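Long-range contact in catalase-3 (Neurospora crassa, PDB 4AJ9), which breaks down hydrogen peroxide into oxygen and water with a heme cofactor, probably protecting the fungal cell from peroxide damage: residues C[327-332]-C[364-369]. Residues are numbered along the deposited sequence; the frame is centred on the assembly and turned at random.
With HEM (protoporphyrin IX containing Fe), chain Y.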
ATOM      1  N   SER C 327       5.182  -3.646  16.544  1.00  3.53           N
ATOM      2  CA  SER C 327       4.684  -4.845  15.871  1.00  1.78           C
ATOM      3  C   SER C 327       5.172  -6.084  16.607  1.00  4.16           C
ATOM      4  O   SER C 327       6.314  -6.518  16.392  1.00  5.15           O
ATOM      5  CB  SER C 327       5.238  -4.894  14.439  1.00  3.79           C
ATOM      6  OG  SER C 327       4.792  -3.794  13.663  1.00 10.99           O
ATOM      7  N   PHE C 328       4.330  -6.656  17.466  1.00  2.91           N
ATOM      8  CA  PHE C 328       4.717  -7.847  18.229  1.00  3.58           C
ATOM      9  C   PHE C 328       4.589  -9.095  17.366  1.00  4.02           C
ATOM     10  O   PHE C 328       3.794  -9.123  16.426  1.00  1.79           O
ATOM     11  CB  PHE C 328       3.845  -8.010  19.477  1.00  4.67           C
ATOM     12  CG  PHE C 328       4.112  -6.990  20.557  1.00  4.89           C
ATOM     13  CD1 PHE C 328       5.125  -7.194  21.494  1.00  4.30           C
ATOM     14  CD2 PHE C 328       3.326  -5.852  20.662  1.00  5.57           C
ATOM     15  CE1 PHE C 328       5.357  -6.262  22.490  1.00  5.96           C
ATOM     16  CE2 PHE C 328       3.566  -4.918  21.662  1.00  5.34           C
ATOM     17  CZ  PHE C 328       4.579  -5.132  22.571  1.00  3.92           C
ATOM     18  N   GLN C 329       5.375 -10.120  17.693  1.00  3.44           N
ATOM     19  CA  GLN C 329       5.306 -11.415  17.014  1.00  5.68           C
ATOM     20  C   GLN C 329       5.762 -12.537  17.949  1.00  5.96           C
ATOM     21  O   GLN C 329       6.848 -12.458  18.529  1.00  7.27           O
ATOM     22  CB  GLN C 329       6.238 -11.460  15.806  1.00  6.82           C
ATOM     23  CG  GLN C 329       5.925 -10.534  14.637  1.00  5.92           C
ATOM     24  CD  GLN C 329       6.848 -10.843  13.467  1.00  4.08           C
ATOM     25  OE1 GLN C 329       7.021 -12.001  13.106  1.00  5.87           O
ATOM     26  NE2 GLN C 329       7.469  -9.816  12.897  1.00  4.73           N
ATOM     27  N   PRO C 330       4.948 -13.597  18.080  1.00  5.74           N
ATOM     28  CA  PRO C 330       5.429 -14.754  18.838  1.00  5.13           C
ATOM     29  C   PRO C 330       6.578 -15.423  18.091  1.00  4.74           C
ATOM     30  O   PRO C 330       7.296 -16.233  18.681  1.00  6.97           O
ATOM     31  CB  PRO C 330       4.207 -15.676  18.906  1.00  2.23           C
ATOM     32  CG  PRO C 330       3.060 -14.847  18.518  1.00 11.28           C
ATOM     33  CD  PRO C 330       3.563 -13.768  17.625  1.00  2.80           C
ATOM     34  N   GLY C 331       6.788 -15.067  16.822  1.00  2.85           N
ATOM     35  CA  GLY C 331       7.931 -15.601  16.090  1.00  4.00           C
ATOM     36  C   GLY C 331       9.223 -14.876  16.449  1.00  5.46           C
ATOM     37  O   GLY C 331      10.318 -15.249  16.021  1.00  3.98           O
ATOM     38  N   HIS C 332       9.095 -13.799  17.210  1.00  4.60           N
ATOM     39  CA  HIS C 332      10.279 -13.111  17.702  1.00  5.53           C
ATOM     40  C   HIS C 332      10.880 -13.967  18.802  1.00  6.15           C
ATOM     41  O   HIS C 332      10.578 -13.780  19.989  1.00  5.92           O
ATOM     42  CB  HIS C 332       9.912 -11.731  18.232  1.00  6.93           C
ATOM     43  CG  HIS C 332       9.771 -10.690  17.166  1.00  4.47           C
ATOM     44  ND1 HIS C 332       9.175  -9.467  17.396  1.00  5.40           N
ATOM     45  CD2 HIS C 332      10.174 -10.675  15.873  1.00  7.25           C
ATOM     46  CE1 HIS C 332       9.206  -8.749  16.284  1.00  7.85           C
ATOM     47  NE2 HIS C 332       9.813  -9.457  15.349  1.00  4.20           N
ATOM     48  N   ASN C 364       9.634  -3.562   5.570  1.00  5.39           N
ATOM     49  CA  ASN C 364      10.705  -3.007   6.395  1.00  7.52           C
ATOM     50  C   ASN C 364      10.274  -2.482   7.765  1.00  5.73           C
ATOM     51  O   ASN C 364      10.972  -1.667   8.367  1.00  5.49           O
ATOM     52  CB  ASN C 364      11.480  -1.937   5.611  1.00  4.10           C
ATOM     53  CG  ASN C 364      12.392  -2.553   4.561  1.00  6.40           C
ATOM     54  OD1 ASN C 364      13.187  -3.439   4.878  1.00  5.96           O
ATOM     55  ND2 ASN C 364      12.263  -2.114   3.302  1.00  3.36           N
ATOM     56  N   PHE C 365       9.140  -2.966   8.261  1.00  3.93           N
ATOM     57  CA  PHE C 365       8.613  -2.513   9.550  1.00  4.52           C
ATOM     58  C   PHE C 365       9.570  -2.791  10.704  1.00  4.18           C
ATOM     59  O   PHE C 365       9.493  -2.123  11.743  1.00  3.58           O
ATOM     60  CB  PHE C 365       7.248  -3.162   9.822  1.00  5.73           C
ATOM     61  CG  PHE C 365       7.255  -4.639   9.632  1.00  3.81           C
ATOM     62  CD1 PHE C 365       7.624  -5.477  10.663  1.00  4.47           C
ATOM     63  CD2 PHE C 365       6.936  -5.193   8.393  1.00  4.11           C
ATOM     64  CE1 PHE C 365       7.654  -6.849  10.477  1.00  4.94           C
ATOM     65  CE2 PHE C 365       6.968  -6.549   8.196  1.00  8.06           C
ATOM     66  CZ  PHE C 365       7.328  -7.386   9.237  1.00  6.11           C
ATOM     67  N   GLU C 366      10.488  -3.753  10.553  1.00  3.08           N
ATOM     68  CA  GLU C 366      11.432  -3.995  11.656  1.00  2.42           C
ATOM     69  C   GLU C 366      12.455  -2.860  11.774  1.00  3.79           C
ATOM     70  O   GLU C 366      13.194  -2.790  12.756  1.00  5.50           O
ATOM     71  CB  GLU C 366      12.151  -5.357  11.552  1.00  1.61           C
ATOM     72  CG  GLU C 366      11.227  -6.590  11.489  1.00  1.91           C
ATOM     73  CD  GLU C 366      10.614  -6.974  12.831  1.00  5.05           C
ATOM     74  OE1 GLU C 366      10.163  -6.092  13.593  1.00  4.59           O
ATOM     75  OE2 GLU C 366      10.576  -8.182  13.135  1.00  4.45           O
ATOM     76  N   GLN C 367      12.488  -1.979  10.776  1.00  5.88           N
ATOM     77  CA  GLN C 367      13.396  -0.836  10.785  1.00  2.76           C
ATOM     78  C   GLN C 367      12.847   0.379  11.546  1.00  6.78           C
ATOM     79  O   GLN C 367      13.596   1.306  11.860  1.00  4.39           O
ATOM     80  CB  GLN C 367      13.792  -0.449   9.352  1.00  2.80           C
ATOM     81  CG  GLN C 367      14.500  -1.559   8.597  1.00  7.06           C
ATOM     82  CD  GLN C 367      15.053  -1.105   7.257  1.00  3.81           C
ATOM     83  OE1 GLN C 367      14.529  -0.184   6.633  1.00  6.38           O
ATOM     84  NE2 GLN C 367      16.132  -1.750   6.813  1.00  6.33           N
ATOM     85  N   LEU C 368      11.554   0.374  11.869  1.00  4.43           N
ATOM     86  CA  LEU C 368      10.981   1.474  12.637  1.00  5.51           C
ATOM     87  C   LEU C 368      11.672   1.542  13.998  1.00  9.68           C
ATOM     88  O   LEU C 368      11.991   0.514  14.585  1.00  5.33           O
ATOM     89  CB  LEU C 368       9.478   1.284  12.820  1.00  3.18           C
ATOM     90  CG  LEU C 368       8.678   1.312  11.516  1.00  4.36           C
ATOM     91  CD1 LEU C 368       7.223   0.934  11.765  1.00  7.89           C
ATOM     92  CD2 LEU C 368       8.779   2.692  10.868  1.00 10.42           C
ATOM     93  N   PRO C 369      11.914   2.756  14.500  1.00  6.27           N
ATOM     94  CA  PRO C 369      12.660   2.867  15.762  1.00  7.17           C
ATOM     95  C   PRO C 369      12.134   1.943  16.863  1.00  8.49           C
ATOM     96  O   PRO C 369      12.931   1.288  17.540  1.00  2.41           O
ATOM     97  CB  PRO C 369      12.475   4.336  16.137  1.00  6.21           C
ATOM     98  CG  PRO C 369      12.355   5.031  14.787  1.00  4.06           C
ATOM     99  CD  PRO C 369      11.529   4.071  13.957  1.00  5.41           C
TER
HETATM  100  CHA HEM Y1720      -2.584  -9.402  18.207  1.00  3.43           C
HETATM  101  CHB HEM Y1720      -2.387 -12.331  22.089  1.00  4.66           C
HETATM  102  CHC HEM Y1720      -4.055 -15.977  19.370  1.00  5.71           C
HETATM  103  CHD HEM Y1720      -3.403 -13.303  15.383  1.00  5.92           C
HETATM  104  C1A HEM Y1720      -2.425  -9.850  19.506  1.00  3.27           C
HETATM  105  C2A HEM Y1720      -2.024  -9.052  20.659  1.00  4.40           C
HETATM  106  C3A HEM Y1720      -1.987  -9.864  21.730  1.00  4.30           C
HETATM  107  C4A HEM Y1720      -2.338 -11.201  21.292  1.00  4.55           C
HETATM  108  CMA HEM Y1720      -1.617  -9.485  23.185  1.00  2.35           C
HETATM  109  CAA HEM Y1720      -1.751  -7.524  20.639  1.00  1.90           C
HETATM  110  CBA HEM Y1720      -0.259  -7.214  20.574  1.00  4.61           C
HETATM  111  CGA HEM Y1720      -0.081  -5.721  20.666  1.00  4.30           C
HETATM  112  O1A HEM Y1720       0.279  -5.090  19.642  1.00  4.96           O
HETATM  113  O2A HEM Y1720      -0.310  -5.154  21.768  1.00  4.88           O
HETATM  114  C1B HEM Y1720      -2.767 -13.594  21.677  1.00  3.63           C
HETATM  115  C2B HEM Y1720      -2.719 -14.803  22.482  1.00  4.37           C
HETATM  116  C3B HEM Y1720      -3.201 -15.812  21.741  1.00  3.57           C
HETATM  117  C4B HEM Y1720      -3.540 -15.274  20.438  1.00  5.58           C
HETATM  118  CMB HEM Y1720      -2.211 -14.822  23.942  1.00  1.69           C
HETATM  119  CAB HEM Y1720      -3.338 -17.311  22.102  1.00  8.96           C
HETATM  120  CBB HEM Y1720      -2.541 -17.865  23.024  1.00 11.90           C
HETATM  121  C1C HEM Y1720      -3.938 -15.589  18.057  1.00  3.45           C
HETATM  122  C2C HEM Y1720      -4.046 -16.457  16.894  1.00  4.52           C
HETATM  123  C3C HEM Y1720      -3.884 -15.695  15.808  1.00  8.29           C
HETATM  124  C4C HEM Y1720      -3.624 -14.346  16.240  1.00  5.40           C
HETATM  125  CMC HEM Y1720      -4.351 -17.966  16.929  1.00  2.50           C
HETATM  126  CAC HEM Y1720      -3.862 -16.120  14.334  1.00  4.71           C
HETATM  127  CBC HEM Y1720      -3.386 -17.323  14.010  1.00 10.17           C
HETATM  128  C1D HEM Y1720      -3.141 -12.018  15.756  1.00  8.15           C
HETATM  129  C2D HEM Y1720      -2.920 -10.940  14.827  1.00  2.41           C
HETATM  130  C3D HEM Y1720      -2.668  -9.723  15.707  1.00  0.97           C
HETATM  131  C4D HEM Y1720      -2.751 -10.189  17.073  1.00  1.58           C
HETATM  132  CMD HEM Y1720      -2.944 -11.031  13.287  1.00  2.92           C
HETATM  133  CAD HEM Y1720      -2.362  -8.294  15.232  1.00  3.01           C
HETATM  134  CBD HEM Y1720      -0.846  -8.132  15.265  1.00  3.52           C
HETATM  135  CGD HEM Y1720      -0.472  -6.790  14.695  1.00  2.95           C
HETATM  136  O1D HEM Y1720       0.646  -6.310  15.002  1.00  3.32           O
HETATM  137  O2D HEM Y1720      -1.302  -6.195  13.962  1.00  7.16           O
HETATM  138  NA  HEM Y1720      -2.601 -11.151  19.935  1.00  1.81           N
HETATM  139  NB  HEM Y1720      -3.266 -13.925  20.444  1.00  3.03           N
HETATM  140  NC  HEM Y1720      -3.676 -14.310  17.616  1.00  4.10           N
HETATM  141  ND  HEM Y1720      -3.030 -11.550  17.059  1.00  2.46           N
HETATM  142 FE   HEM Y1720      -3.040 -12.751  18.785  1.00  5.35          FE
HETATM  143  O   HOH W   1       7.529  -7.216  14.002  1.00  4.17           O
HETATM  144  O   HOH W   2      10.191 -10.163  11.253  1.00  7.35           O
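His332 and Glu366 approach from opposite directions and join in a buried His-carboxylate hydrogen bond, NE2 of the imidazole donating to OE2 of Glu366 over 2.7 Å. The carboxylate lies at the ring edge, only 20° from coplanar with the imidazole, and offers the syn lone pair of OE2, while the N-H...O angle of 158° leaves the bond slightly bent. A kink at chi2 (-76°) swings the Glu366 carboxylate back toward 327-332, although its CB does not point there. At the other ring nitrogen, ND1 is hydrogen-bonded to Asp134, so the imidazole is held between two carboxylates, which would probably favour its protonated form. Gln329 CB sits over the centre of one ring face, 3.8 Å above the plane.

The chain of Gln329 runs extended past CG and carries its amide toward Glu366 from the opposite direction, the amide and carboxylate planes nearly parallel. NE2 lies 3.5 Å from Glu366 OE2, a distance bridged by a water that accepts from NE2 and donates to OE2 at 2.8 Å. A second water ties Gln329 NE2 to Glu366 OE1 and to Ser327 O, so both carboxylate oxygens are engaged. Gln329 NE2 also meets the ring of Phe365 at its edge, near the ring plane, with CE1 3.8 Å from NE2.

Phe22 of the second subunit packs on both His332 and Glu366, placing the pair near a subunit interface. On the heme side, Phe328 CD2 comes within 3.3 Å of propionate oxygen O1A. The contact thus ties the 3-10 turn following the helix of Tyr352, the probable axial iron ligand, to the loop lining the heme pocket of the catalase fold.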